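Local coordinates for putative glycosyltransferase (GalT1) (Streptococcus parasanguinis, PDB 4PHR), which is probably a glycosyltransferase of the GT-D fold, the N-terminal domain of a longer protein, and holds UDP and manganese in this structure, at residues G37-D40 with L41-G44; Q88-R91 with H92-R96; P131-A134 with Y135-L139; Y233-Y236 with E237-A240; Q266-Q269 with E270-A274. All blocks are in the same frame, centred on the assembly; numbering follows the deposited sequence.

Contact 1. Residues G37-D40 with L41-G44; sequences GEID and LMTG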
loop_
_atom_site.group_PDB
_atom_site.type_symbol
_atom_site.label_atom_id
_atom_site.label_comp_id
_atom_site.label_asym_id
_atom_site.label_seq_id
_atom_site.Cartn_x
_atom_site.Cartn_y
_atom_site.Cartn_z
ATOM N N GLY A 37 -8.384 -6.430 -1.207
ATOM C CA GLY A 37 -8.879 -6.048 -2.518
ATOM C C GLY A 37 -8.153 -6.741 -3.659
ATOM O O GLY A 37 -8.760 -7.089 -4.671
ATOM N N GLU A 38 -6.849 -6.948 -3.515
ATOM C CA GLU A 38 -6.109 -7.648 -4.556
ATOM C C GLU A 38 -6.565 -9.094 -4.693
ATOM O O GLU A 38 -6.663 -9.612 -5.813
ATOM C CB GLU A 38 -4.604 -7.593 -4.300
ATOM C CG GLU A 38 -4.007 -6.237 -4.646
ATOM C CD GLU A 38 -4.576 -5.121 -3.787
ATOM O OE1 GLU A 38 -4.562 -5.262 -2.536
ATOM O OE2 GLU A 38 -5.058 -4.109 -4.355
ATOM N N ILE A 39 -6.840 -9.748 -3.566
ATOM C CA ILE A 39 -7.320 -11.127 -3.614
ATOM C C ILE A 39 -8.719 -11.173 -4.233
ATOM O O ILE A 39 -9.014 -12.049 -5.061
ATOM C CB ILE A 39 -7.342 -11.791 -2.225
ATOM C CG1 ILE A 39 -6.053 -11.510 -1.456
ATOM C CG2 ILE A 39 -7.628 -13.273 -2.353
ATOM C CD1 ILE A 39 -4.809 -11.863 -2.189
ATOM N N ASP A 40 -9.574 -10.225 -3.847
ATOM C CA ASP A 40 -10.904 -10.118 -4.444
ATOM C C ASP A 40 -10.788 -9.990 -5.964
ATOM O O ASP A 40 -11.473 -10.690 -6.713
ATOM C CB ASP A 40 -11.655 -8.898 -3.902
ATOM C CG ASP A 40 -12.097 -9.056 -2.446
ATOM O OD1 ASP A 40 -12.285 -8.024 -1.773
ATOM O OD2 ASP A 40 -12.278 -10.199 -1.972
ATOM N N LEU A 41 -9.921 -9.088 -6.424
ATOM C CA LEU A 41 -9.733 -8.880 -7.858
ATOM C C LEU A 41 -9.199 -10.121 -8.564
ATOM O O LEU A 41 -9.701 -10.506 -9.632
ATOM C CB LEU A 41 -8.765 -7.721 -8.110
ATOM C CG LEU A 41 -9.314 -6.305 -8.107
ATOM C CD1 LEU A 41 -8.167 -5.330 -7.960
ATOM C CD2 LEU A 41 -10.057 -6.053 -9.399
ATOM N N MET A 42 -8.163 -10.731 -7.988
ATOM C CA MET A 42 -7.555 -11.922 -8.593
ATOM C C MET A 42 -8.554 -13.063 -8.751
ATOM O O MET A 42 -8.416 -13.895 -9.642
ATOM C CB MET A 42 -6.333 -12.397 -7.797
ATOM C CG MET A 42 -5.065 -11.592 -8.088
ATOM S SD MET A 42 -3.598 -12.235 -7.260
ATOM C CE MET A 42 -4.068 -11.738 -5.632
ATOM N N THR A 43 -9.559 -13.108 -7.881
ATOM C CA THR A 43 -10.548 -14.177 -7.922
ATOM C C THR A 43 -11.836 -13.760 -8.632
ATOM O O THR A 43 -12.821 -14.491 -8.619
ATOM C CB THR A 43 -10.848 -14.732 -6.518
ATOM O OG1 THR A 43 -11.397 -13.699 -5.692
ATOM C CG2 THR A 43 -9.574 -15.272 -5.867
ATOM N N GLY A 44 -11.827 -12.581 -9.247
ATOM C CA GLY A 44 -12.879 -12.216 -10.182
ATOM C C GLY A 44 -13.856 -11.135 -9.758
ATOM O O GLY A 44 -14.920 -11.002 -10.357
#
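Thr43 folds back over the carbonyls of Ile39 and Asp40 at the end of helix 36-42. Thr43 N donates to Ile39 O at 3.1 Å and only weakly to Asp40 O. Thr43 OG1 lies 3.0 Å from Ile39 O and 3.2 Å from Asp40 O; which of the two receives its proton is not settled. OG1 stands between the backbone N and the carbonyl carbon (chi1 62°), which turns it back toward the two carbonyls. Just before this, Leu41 N to Gly37 O and Met42 N to Glu38 O are nearly straight helical bonds. Gly44 has positive phi and is the C-prime residue of a Schellman motif. Its N bonds to Leu41 O at 3.0 Å, and the N of the next residue reaches Asp40 O. Side-chain acceptors have outside partners. Glu38 OE1 takes the N-H of Gly35, and Asp40 OD2 is bonded to Tyr101 OH. On the apolar side Met42 bends at chi3, which sets its CE 3.5 Å from Ile39 CD1. These two side chains pack against Phe104 of helix 102-108. Met42 also meets Leu60 of helix 54-64. Glu38 and Leu41 lean on Pro207 of helix 206-218. Glu38 also touches UDP-binding Lys210 there, beside the nucleotide pocket.

Contact 2. Residues Q88-R91 with H92-R96; sequences QNAR and HFWER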
loop_
_atom_site.group_PDB
_atom_site.type_symbol
_atom_site.label_atom_id
_atom_site.label_comp_id
_atom_site.label_asym_id
_atom_site.label_seq_id
_atom_site.Cartn_x
_atom_site.Cartn_y
_atom_site.Cartn_z
ATOM N N GLN A 88 -11.246 -5.848 17.630
ATOM C CA GLN A 88 -12.226 -6.884 17.357
ATOM C C GLN A 88 -12.761 -6.860 15.927
ATOM O O GLN A 88 -12.855 -7.907 15.283
ATOM C CB GLN A 88 -13.372 -6.785 18.362
ATOM C CG GLN A 88 -14.453 -7.815 18.167
ATOM C CD GLN A 88 -15.495 -7.749 19.262
ATOM O OE1 GLN A 88 -15.159 -7.650 20.442
ATOM N NE2 GLN A 88 -16.767 -7.795 18.877
ATOM N N ASN A 89 -13.116 -5.683 15.417
ATOM C CA ASN A 89 -13.645 -5.631 14.057
ATOM C C ASN A 89 -12.617 -6.067 13.014
ATOM O O ASN A 89 -12.952 -6.772 12.063
ATOM C CB ASN A 89 -14.272 -4.268 13.718
ATOM C CG ASN A 89 -13.273 -3.127 13.730
ATOM O OD1 ASN A 89 -12.081 -3.320 13.513
ATOM N ND2 ASN A 89 -13.771 -1.916 13.971
ATOM N N ALA A 90 -11.360 -5.683 13.220
ATOM C CA ALA A 90 -10.288 -6.099 12.317
ATOM C C ALA A 90 -10.034 -7.612 12.372
ATOM O O ALA A 90 -9.840 -8.251 11.339
ATOM C CB ALA A 90 -8.995 -5.306 12.592
ATOM N N ARG A 91 -10.040 -8.183 13.571
ATOM C CA ARG A 91 -9.812 -9.623 13.714
ATOM C C ARG A 91 -10.892 -10.401 12.974
ATOM O O ARG A 91 -10.606 -11.367 12.264
ATOM C CB ARG A 91 -9.770 -10.047 15.189
ATOM C CG ARG A 91 -8.629 -9.413 15.961
ATOM C CD ARG A 91 -8.376 -10.125 17.285
ATOM N NE ARG A 91 -9.574 -10.260 18.109
ATOM C CZ ARG A 91 -9.904 -9.446 19.108
ATOM N NH1 ARG A 91 -9.135 -8.407 19.407
ATOM N NH2 ARG A 91 -11.007 -9.676 19.821
ATOM N N HIS A 92 -12.139 -9.979 13.140
ATOM C CA HIS A 92 -13.244 -10.641 12.475
ATOM C C HIS A 92 -13.140 -10.485 10.960
ATOM O O HIS A 92 -13.290 -11.465 10.218
ATOM C CB HIS A 92 -14.584 -10.088 12.969
ATOM C CG HIS A 92 -15.771 -10.638 12.242
ATOM N ND1 HIS A 92 -16.134 -11.967 12.301
ATOM C CD2 HIS A 92 -16.678 -10.036 11.436
ATOM C CE1 HIS A 92 -17.219 -12.158 11.571
ATOM N NE2 HIS A 92 -17.570 -11.002 11.037
ATOM N N PHE A 93 -12.894 -9.261 10.495
ATOM C CA PHE A 93 -12.758 -9.042 9.063
ATOM C C PHE A 93 -11.709 -9.970 8.445
ATOM O O PHE A 93 -11.944 -10.624 7.417
ATOM C CB PHE A 93 -12.381 -7.589 8.757
ATOM C CG PHE A 93 -12.087 -7.363 7.310
ATOM C CD1 PHE A 93 -13.116 -7.130 6.410
ATOM C CD2 PHE A 93 -10.785 -7.448 6.833
ATOM C CE1 PHE A 93 -12.849 -6.960 5.064
ATOM C CE2 PHE A 93 -10.513 -7.278 5.488
ATOM C CZ PHE A 93 -11.541 -7.034 4.603
ATOM N N TRP A 94 -10.535 -10.015 9.065
ATOM C CA TRP A 94 -9.414 -10.740 8.476
ATOM C C TRP A 94 -9.579 -12.253 8.531
ATOM O O TRP A 94 -9.223 -12.957 7.584
ATOM C CB TRP A 94 -8.078 -10.287 9.077
ATOM C CG TRP A 94 -7.662 -8.965 8.502
ATOM C CD1 TRP A 94 -7.568 -7.770 9.158
ATOM C CD2 TRP A 94 -7.299 -8.706 7.140
ATOM N NE1 TRP A 94 -7.168 -6.787 8.286
ATOM C CE2 TRP A 94 -6.990 -7.336 7.043
ATOM C CE3 TRP A 94 -7.204 -9.505 5.990
ATOM C CZ2 TRP A 94 -6.593 -6.744 5.846
ATOM C CZ3 TRP A 94 -6.809 -8.917 4.806
ATOM C CH2 TRP A 94 -6.505 -7.552 4.741
ATOM N N GLU A 95 -10.125 -12.770 9.625
ATOM C CA GLU A 95 -10.372 -14.205 9.680
ATOM C C GLU A 95 -11.427 -14.609 8.650
ATOM O O GLU A 95 -11.270 -15.613 7.957
ATOM C CB GLU A 95 -10.782 -14.646 11.083
ATOM C CG GLU A 95 -11.028 -16.145 11.145
ATOM C CD GLU A 95 -11.264 -16.680 12.549
ATOM O OE1 GLU A 95 -10.379 -16.523 13.419
ATOM O OE2 GLU A 95 -12.326 -17.287 12.770
ATOM N N ARG A 96 -12.495 -13.816 8.519
ATOM C CA ARG A 96 -13.489 -14.102 7.478
ATOM C C ARG A 96 -12.830 -14.110 6.106
ATOM O O ARG A 96 -13.132 -14.957 5.260
ATOM C CB ARG A 96 -14.628 -13.082 7.475
ATOM C CG ARG A 96 -15.555 -13.148 8.674
ATOM C CD ARG A 96 -16.489 -14.326 8.564
ATOM N NE ARG A 96 -15.908 -15.528 9.137
ATOM C CZ ARG A 96 -16.430 -16.741 8.991
ATOM N NH1 ARG A 96 -17.533 -16.916 8.276
ATOM N NH2 ARG A 96 -15.849 -17.776 9.560
#
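Ala90 and Trp94 form the buried pair on this part of helix 88-100. Trp94 CG is turned back beside its own backbone N (chi1 -77°), so the indole lies along the preceding turn. Its CD1 comes within 3.2 Å of Ala90 O, while Ala90 CB and Trp94 CD1 are in looser apolar contact at 4.5 Å. The backbone bonds are regular. His92 N, Phe93 N, Trp94 N and Glu95 N donate to the carbonyls of Gln88, Asn89, Ala90 and Arg91, all close to straight. Flat groups are covered by atoms one to four residues away. Phe93 turns an edge to the indole, its CD2 standing 3.6 Å above the plane of the Trp94 ring. On another side of the helix Arg96 CG lies 3.5 Å above the plane of the His92 ring, toward its rim. Arg91 bends at chi3, and Gln88 CA sits 3.8 Å above the plane of its guanidinium. Charged and polar ends find partners outside: Arg91 NH1 bonds to Tyr86 O, and Arg96 NH2 makes a salt bridge with Glu2. Trp94 meets His97 edge-to-face and also touches Phe118 and Pro77. The pattern is that of an amphipathic helix, with Gln88 and His92 exposed and the i, i+4 pair Ala90 and Trp94 inside. In this GT-D domain the Trp94 side chain reaches to about 7 Å from the manganese ion.

Contact 3. Residues P131-A134 with Y135-L139; sequences PSEA and YFESL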
loop_
_atom_site.group_PDB
_atom_site.type_symbol
_atom_site.label_atom_id
_atom_site.label_comp_id
_atom_site.label_asym_id
_atom_site.label_seq_id
_atom_site.Cartn_x
_atom_site.Cartn_y
_atom_site.Cartn_z
ATOM N N PRO A 131 3.486 1.499 19.824
ATOM C CA PRO A 131 4.600 1.381 18.871
ATOM C C PRO A 131 4.450 2.226 17.604
ATOM O O PRO A 131 5.388 2.275 16.812
ATOM C CB PRO A 131 4.582 -0.105 18.495
ATOM C CG PRO A 131 3.171 -0.519 18.696
ATOM C CD PRO A 131 2.693 0.258 19.892
ATOM N N SER A 132 3.304 2.872 17.413
ATOM C CA SER A 132 3.039 3.563 16.153
ATOM C C SER A 132 4.029 4.687 15.873
ATOM O O SER A 132 4.431 4.895 14.732
ATOM C CB SER A 132 1.602 4.084 16.100
ATOM O OG SER A 132 0.685 3.005 16.068
ATOM N N GLU A 133 4.434 5.408 16.913
ATOM C CA GLU A 133 5.396 6.484 16.713
ATOM C C GLU A 133 6.687 5.929 16.122
ATOM O O GLU A 133 7.225 6.481 15.166
ATOM C CB GLU A 133 5.670 7.231 18.017
ATOM C CG GLU A 133 6.708 8.333 17.873
ATOM C CD GLU A 133 6.810 9.213 19.104
ATOM O OE1 GLU A 133 6.262 8.835 20.161
ATOM O OE2 GLU A 133 7.438 10.288 19.013
ATOM N N ALA A 134 7.179 4.831 16.689
ATOM C CA ALA A 134 8.361 4.162 16.149
ATOM C C ALA A 134 8.163 3.665 14.711
ATOM O O ALA A 134 9.083 3.738 13.895
ATOM C CB ALA A 134 8.787 3.017 17.052
ATOM N N TYR A 135 6.974 3.154 14.407
ATOM C CA TYR A 135 6.692 2.688 13.051
ATOM C C TYR A 135 6.807 3.846 12.056
ATOM O O TYR A 135 7.440 3.714 11.009
ATOM C CB TYR A 135 5.296 2.055 12.947
ATOM C CG TYR A 135 5.095 0.784 13.748
ATOM C CD1 TYR A 135 6.178 0.008 14.158
ATOM C CD2 TYR A 135 3.819 0.359 14.095
ATOM C CE1 TYR A 135 5.989 -1.162 14.899
ATOM C CE2 TYR A 135 3.620 -0.807 14.828
ATOM C CZ TYR A 135 4.709 -1.563 15.226
ATOM O OH TYR A 135 4.515 -2.716 15.959
ATOM N N PHE A 136 6.196 4.984 12.379
ATOM C CA PHE A 136 6.210 6.124 11.459
ATOM C C PHE A 136 7.599 6.728 11.328
ATOM O O PHE A 136 7.986 7.168 10.250
ATOM C CB PHE A 136 5.180 7.187 11.850
ATOM C CG PHE A 136 3.774 6.835 11.455
ATOM C CD1 PHE A 136 3.419 6.760 10.115
ATOM C CD2 PHE A 136 2.810 6.571 12.414
ATOM C CE1 PHE A 136 2.128 6.433 9.736
ATOM C CE2 PHE A 136 1.514 6.251 12.047
ATOM C CZ PHE A 136 1.172 6.178 10.706
ATOM N N GLU A 137 8.361 6.719 12.419
ATOM C CA GLU A 137 9.732 7.205 12.367
ATOM C C GLU A 137 10.578 6.323 11.456
ATOM O O GLU A 137 11.392 6.821 10.680
ATOM C CB GLU A 137 10.346 7.285 13.768
ATOM C CG GLU A 137 9.673 8.290 14.696
ATOM C CD GLU A 137 9.981 9.735 14.339
ATOM O OE1 GLU A 137 9.817 10.116 13.159
ATOM O OE2 GLU A 137 10.390 10.493 15.245
ATOM N N SER A 138 10.374 5.010 11.532
ATOM C CA SER A 138 11.117 4.104 10.666
ATOM C C SER A 138 10.712 4.266 9.205
ATOM O O SER A 138 11.559 4.256 8.313
ATOM C CB SER A 138 10.958 2.652 11.113
ATOM O OG SER A 138 11.697 1.789 10.269
ATOM N N LEU A 139 9.417 4.427 8.964
ATOM C CA LEU A 139 8.931 4.697 7.617
ATOM C C LEU A 139 9.583 5.953 7.034
ATOM O O LEU A 139 10.060 5.938 5.904
ATOM C CB LEU A 139 7.409 4.855 7.613
ATOM C CG LEU A 139 6.597 3.563 7.533
ATOM C CD1 LEU A 139 5.164 3.799 7.991
ATOM C CD2 LEU A 139 6.634 3.002 6.118
#
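Pro131 lies over the face of the Tyr135 ring, the two side chains running side by side in the same direction. Pro131 CB is 4.0 Å from the ring centroid and 29° off the ring normal, a CH-pi contact. The carbonyl of Pro131 also meets the ring, with Pro131 O 3.4 Å above its plane and offset toward the rim. The same oxygen accepts Tyr135 N at 3.0 Å, in the carbonyl plane. One residue thus grips both the backbone and the ring of Tyr135. The chi1 of -65° keeps CG beside the Tyr135 N and returns the ring over the proline.

A step along, Phe136 CD2 comes within 3.3 Å of Ser132 O, which accepts the N-H of Phe136. Glu137 bends at chi2, and its CG packs 3.1 Å from Glu133 O. The carboxylates of Glu133 and Glu137 stay near each other, OE2 to OE2 4.8 Å; their like charges are probably eased by their exposed position.

Further out, Ser132 OG is bonded to Pro122 O. Tyr135 packs on Leu18 of helix 17-27, and Ser138 on Leu18 and Leu21. Phe136 meets Tyr233 edge-to-face and also touches Tyr236, so it lies between this helix and helix 229-238. The arrangement is an i, i+4 CH-pi pair of proline and tyrosine in the helix 132-140 region, which packs on helices 17-27 and 229-238 of the GT-D domain.

Contact 4. Residues Y233-Y236 with E237-A240; sequences YEWY and EMGA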
loop_
_atom_site.group_PDB
_atom_site.type_symbol
_atom_site.label_atom_id
_atom_site.label_comp_id
_atom_site.label_asym_id
_atom_site.label_seq_id
_atom_site.Cartn_x
_atom_site.Cartn_y
_atom_site.Cartn_z
ATOM N N TYR A 233 -1.426 8.138 8.872
ATOM C CA TYR A 233 -0.622 9.169 9.504
ATOM C C TYR A 233 -1.510 10.285 10.054
ATOM O O TYR A 233 -1.282 10.778 11.153
ATOM C CB TYR A 233 0.424 9.726 8.535
ATOM C CG TYR A 233 1.421 10.639 9.204
ATOM C CD1 TYR A 233 2.273 10.158 10.190
ATOM C CD2 TYR A 233 1.502 11.985 8.866
ATOM C CE1 TYR A 233 3.187 10.997 10.820
ATOM C CE2 TYR A 233 2.414 12.827 9.489
ATOM C CZ TYR A 233 3.256 12.322 10.457
ATOM O OH TYR A 233 4.159 13.162 11.081
ATOM N N GLU A 234 -2.528 10.683 9.298
ATOM C CA GLU A 234 -3.446 11.721 9.773
ATOM C C GLU A 234 -4.180 11.261 11.033
ATOM O O GLU A 234 -4.320 12.013 11.996
ATOM C CB GLU A 234 -4.464 12.086 8.687
ATOM C CG GLU A 234 -3.875 12.805 7.483
ATOM C CD GLU A 234 -3.914 14.305 7.611
ATOM O OE1 GLU A 234 -4.449 14.805 8.621
ATOM O OE2 GLU A 234 -3.408 14.980 6.694
ATOM N N TRP A 235 -4.644 10.013 11.033
ATOM C CA TRP A 235 -5.323 9.479 12.214
ATOM C C TRP A 235 -4.375 9.450 13.420
ATOM O O TRP A 235 -4.754 9.812 14.537
ATOM C CB TRP A 235 -5.861 8.078 11.924
ATOM C CG TRP A 235 -7.047 8.056 11.020
ATOM C CD1 TRP A 235 -8.016 9.014 10.913
ATOM C CD2 TRP A 235 -7.408 7.017 10.099
ATOM N NE1 TRP A 235 -8.958 8.632 9.992
ATOM C CE2 TRP A 235 -8.605 7.413 9.471
ATOM C CE3 TRP A 235 -6.829 5.794 9.735
ATOM C CZ2 TRP A 235 -9.235 6.635 8.506
ATOM C CZ3 TRP A 235 -7.461 5.017 8.775
ATOM C CH2 TRP A 235 -8.654 5.442 8.173
ATOM N N TYR A 236 -3.141 9.021 13.181
ATOM C CA TYR A 236 -2.115 8.987 14.216
ATOM C C TYR A 236 -1.841 10.386 14.797
ATOM O O TYR A 236 -1.761 10.561 16.019
ATOM C CB TYR A 236 -0.835 8.351 13.662
ATOM C CG TYR A 236 0.422 8.678 14.426
ATOM C CD1 TYR A 236 1.306 9.647 13.966
ATOM C CD2 TYR A 236 0.729 8.017 15.611
ATOM C CE1 TYR A 236 2.457 9.952 14.666
ATOM C CE2 TYR A 236 1.880 8.317 16.319
ATOM C CZ TYR A 236 2.740 9.285 15.839
ATOM O OH TYR A 236 3.890 9.585 16.534
ATOM N N GLU A 237 -1.727 11.392 13.933
ATOM C CA GLU A 237 -1.379 12.740 14.383
ATOM C C GLU A 237 -2.499 13.363 15.207
ATOM O O GLU A 237 -2.248 14.224 16.059
ATOM C CB GLU A 237 -1.045 13.648 13.196
ATOM C CG GLU A 237 0.245 13.307 12.477
ATOM C CD GLU A 237 1.472 13.831 13.189
ATOM O OE1 GLU A 237 1.972 14.909 12.802
ATOM O OE2 GLU A 237 1.940 13.169 14.134
ATOM N N MET A 238 -3.736 12.952 14.945
ATOM C CA MET A 238 -4.863 13.494 15.704
ATOM C C MET A 238 -5.253 12.611 16.889
ATOM O O MET A 238 -6.179 12.936 17.635
ATOM C CB MET A 238 -6.065 13.768 14.788
ATOM C CG MET A 238 -6.778 12.525 14.280
ATOM S SD MET A 238 -7.978 12.886 12.977
ATOM C CE MET A 238 -8.648 14.431 13.563
ATOM N N GLY A 239 -4.537 11.500 17.070
ATOM C CA GLY A 239 -4.826 10.577 18.153
ATOM C C GLY A 239 -6.183 9.916 18.010
ATOM O O GLY A 239 -6.833 9.581 19.007
ATOM N N ALA A 240 -6.601 9.704 16.764
ATOM C CA ALA A 240 -7.899 9.100 16.486
ATOM C C ALA A 240 -8.033 7.710 17.098
ATOM O O ALA A 240 -7.078 6.936 17.135
ATOM C CB ALA A 240 -8.148 9.040 14.987
HETATM O O HOH W 1 4.811 12.967 13.955
#
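Glu237 lies across one face of the Tyr233 ring. Its CG is 3.8 Å from the ring centroid and 17° off the normal, a CH-pi contact. The bend at chi2 (-80°) lays the carboxylate nearly parallel to the ring, stacked on it. Glu237 OE2 approaches Tyr236 CE1 at 3.3 Å, so the carboxylate stacks on Tyr233 and one of its oxygens touches Tyr236. A water donates to both Tyr233 OH, at 3.0 Å, and Glu237 OE2, at 2.9 Å. Tyr233 OH is also bonded to Asp163 and Lys140.

The backbone bonds change character along the segment. Glu237 N to Tyr233 O and Met238 N to Glu234 O are helical. The helix then ends in a Schellman motif with Gly239 at positive phi (65°). Ala240 N closes it on Trp235 O at 2.9 Å, and Gly239 N reaches Tyr236 O from above the carbonyl plane.

The apolar contacts follow the motif. Ala240 CB packs 3.9 Å from Trp235 CB, the usual hydrophobic pair across such a cap. Met238 SD comes to the edge of the Trp235 ring, 4.4 Å from CD1. Trp235 NE1 bonds to Val244 O, and its ring packs on Ile124 and Thr251. The Trp235 side chain is about 4 Å from that of Arg121, a UDP-binding residue. Glu234 OE2 makes a salt bridge with Lys249 and a hydrogen bond with Asn162.

Contact 5. Residues Q266-Q269 with E270-A274; sequences QEYQ and EQIVA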
loop_
_atom_site.group_PDB
_atom_site.type_symbol
_atom_site.label_atom_id
_atom_site.label_comp_id
_atom_site.label_asym_id
_atom_site.label_seq_id
_atom_site.Cartn_x
_atom_site.Cartn_y
_atom_site.Cartn_z
ATOM N N GLN A 266 -0.858 25.593 -3.277
ATOM C CA GLN A 266 0.130 25.993 -4.266
ATOM C C GLN A 266 1.317 25.035 -4.275
ATOM O O GLN A 266 1.805 24.652 -5.339
ATOM C CB GLN A 266 0.600 27.429 -4.007
ATOM C CG GLN A 266 1.616 27.939 -5.015
ATOM C CD GLN A 266 1.825 29.440 -4.926
ATOM O OE1 GLN A 266 1.081 30.141 -4.241
ATOM N NE2 GLN A 266 2.840 29.939 -5.622
ATOM N N GLU A 267 1.775 24.642 -3.090
ATOM C CA GLU A 267 2.929 23.753 -2.987
ATOM C C GLU A 267 2.651 22.400 -3.650
ATOM O O GLU A 267 3.475 21.884 -4.402
ATOM C CB GLU A 267 3.351 23.568 -1.527
ATOM C CG GLU A 267 4.562 22.664 -1.352
ATOM C CD GLU A 267 5.239 22.827 -0.003
ATOM O OE1 GLU A 267 4.555 23.217 0.967
ATOM O OE2 GLU A 267 6.461 22.573 0.083
ATOM N N TYR A 268 1.487 21.828 -3.366
ATOM C CA TYR A 268 1.057 20.592 -4.008
ATOM C C TYR A 268 0.982 20.784 -5.519
ATOM O O TYR A 268 1.536 19.997 -6.288
ATOM C CB TYR A 268 -0.294 20.153 -3.424
ATOM C CG TYR A 268 -1.037 19.070 -4.180
ATOM C CD1 TYR A 268 -0.615 17.746 -4.147
ATOM C CD2 TYR A 268 -2.198 19.370 -4.886
ATOM C CE1 TYR A 268 -1.314 16.749 -4.831
ATOM C CE2 TYR A 268 -2.902 18.387 -5.565
ATOM C CZ TYR A 268 -2.458 17.079 -5.537
ATOM O OH TYR A 268 -3.178 16.118 -6.218
ATOM N N GLN A 269 0.313 21.846 -5.953
ATOM C CA GLN A 269 0.167 22.085 -7.380
ATOM C C GLN A 269 1.524 22.175 -8.072
ATOM O O GLN A 269 1.720 21.607 -9.147
ATOM C CB GLN A 269 -0.665 23.346 -7.639
ATOM C CG GLN A 269 -2.070 23.267 -7.056
ATOM C CD GLN A 269 -2.924 22.209 -7.729
ATOM O OE1 GLN A 269 -2.694 21.853 -8.884
ATOM N NE2 GLN A 269 -3.914 21.694 -7.004
ATOM N N GLU A 270 2.469 22.861 -7.440
ATOM C CA GLU A 270 3.793 23.036 -8.030
ATOM C C GLU A 270 4.593 21.728 -8.081
ATOM O O GLU A 270 5.545 21.607 -8.847
ATOM C CB GLU A 270 4.564 24.127 -7.282
ATOM C CG GLU A 270 3.994 25.526 -7.511
ATOM C CD GLU A 270 4.533 26.558 -6.536
ATOM O OE1 GLU A 270 5.089 26.161 -5.489
ATOM O OE2 GLU A 270 4.396 27.768 -6.818
ATOM N N GLN A 271 4.200 20.745 -7.277
ATOM C CA GLN A 271 4.842 19.435 -7.307
ATOM C C GLN A 271 4.333 18.549 -8.444
ATOM O O GLN A 271 4.990 17.587 -8.828
ATOM C CB GLN A 271 4.662 18.721 -5.963
ATOM C CG GLN A 271 5.395 19.390 -4.812
ATOM C CD GLN A 271 5.038 18.814 -3.446
ATOM O OE1 GLN A 271 4.102 18.023 -3.308
ATOM N NE2 GLN A 271 5.790 19.214 -2.426
ATOM N N ILE A 272 3.162 18.868 -8.981
ATOM C CA ILE A 272 2.549 18.022 -10.001
ATOM C C ILE A 272 3.272 18.135 -11.340
ATOM O O ILE A 272 3.385 19.223 -11.906
ATOM C CB ILE A 272 1.045 18.346 -10.188
ATOM C CG1 ILE A 272 0.275 18.123 -8.876
ATOM C CG2 ILE A 272 0.457 17.530 -11.360
ATOM C CD1 ILE A 272 -1.185 18.506 -8.960
ATOM N N VAL A 273 3.771 17.010 -11.841
ATOM C CA VAL A 273 4.468 17.013 -13.121
ATOM C C VAL A 273 3.482 16.825 -14.275
ATOM O O VAL A 273 3.609 17.459 -15.316
ATOM C CB VAL A 273 5.569 15.938 -13.189
ATOM C CG1 VAL A 273 6.516 16.079 -12.017
ATOM C CG2 VAL A 273 4.964 14.549 -13.219
ATOM N N ALA A 274 2.504 15.946 -14.080
ATOM C CA ALA A 274 1.467 15.732 -15.074
ATOM C C ALA A 274 0.258 15.072 -14.429
ATOM O O ALA A 274 0.371 14.444 -13.377
ATOM C CB ALA A 274 1.996 14.875 -16.228
HETATM O O HOH W 2 2.842 22.010 -11.685
#
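Ile272 lays its CD1 over one face of the Tyr268 ring, on the closely packed side of this turn. The methyl is 4.2 Å from the ring centroid, 26° off the normal, and makes a CH-pi contact. Ile272 CG1 is anti to the carbonyl carbon (chi1 -60°) and passes 3.4 Å from Tyr268 O. The amide of Gln269 folds in beside it, its OE1 3.7 Å from Ile272 CD1. Tyr268 is buried and packs on Arg173, Arg157 and Val160, while Ile272 touches Val175. Gln271 OE1 accepts from Arg173 NE, which ties this side to strand 170-176.

Between the two sides helix 266-271 turns directly into strand 272-275, an edge strand of the five-stranded parallel sheet within this chain. The last bonds span three residues: Gln271 N to Tyr268 O at 2.9 Å and Ile272 N to Gln269 O at 3.1 Å. Both donors sit well above the carbonyl planes, as the helix unwinds. The i, i+4 bonds, Gln271 N to Glu267 O and Ile272 N to Tyr268 O, are weak. A water donates to both Gln269 O and Ile272 O and bridges the turn.

The other side is loose and largely exposed. The side chains of Gln266 and Glu270 join by one bond, Gln266 NE2 to Glu270 OE2 at 2.9 Å, beside the backbone bond Glu270 N to Gln266 O. Glu270 OE2 lies in the plane of the Gln266 amide, but NE2 meets the carboxylate from above its plane, the two groups being nearly perpendicular. Glu267 touches Gln271 lightly, CG to NE2 at 3.8 Å.

In the fold
Contacts 3 and 4 are the only two that touch, their centres 13 Å apart. Glu133 CB meets Tyr236 OH at 3.3 Å, and Phe136 CE2 meets Tyr236 CB at 3.5 Å. Contacts 1 and 2 come next in closeness, with nearest atoms about 6 Å apart. Contact 1 lies by the nucleotide pocket: the Glu38 side chain is about 5 Å from UDP and about 6 Å from manganese. In contact 2 the Trp94 side chain is about 7 Å from the metal. Contact 4 is farther from the ligands, with the Trp235 side chain about 9 Å from UDP and from manganese. Contact 5 lies across the chain centre from contact 2, their centres 39 Å apart.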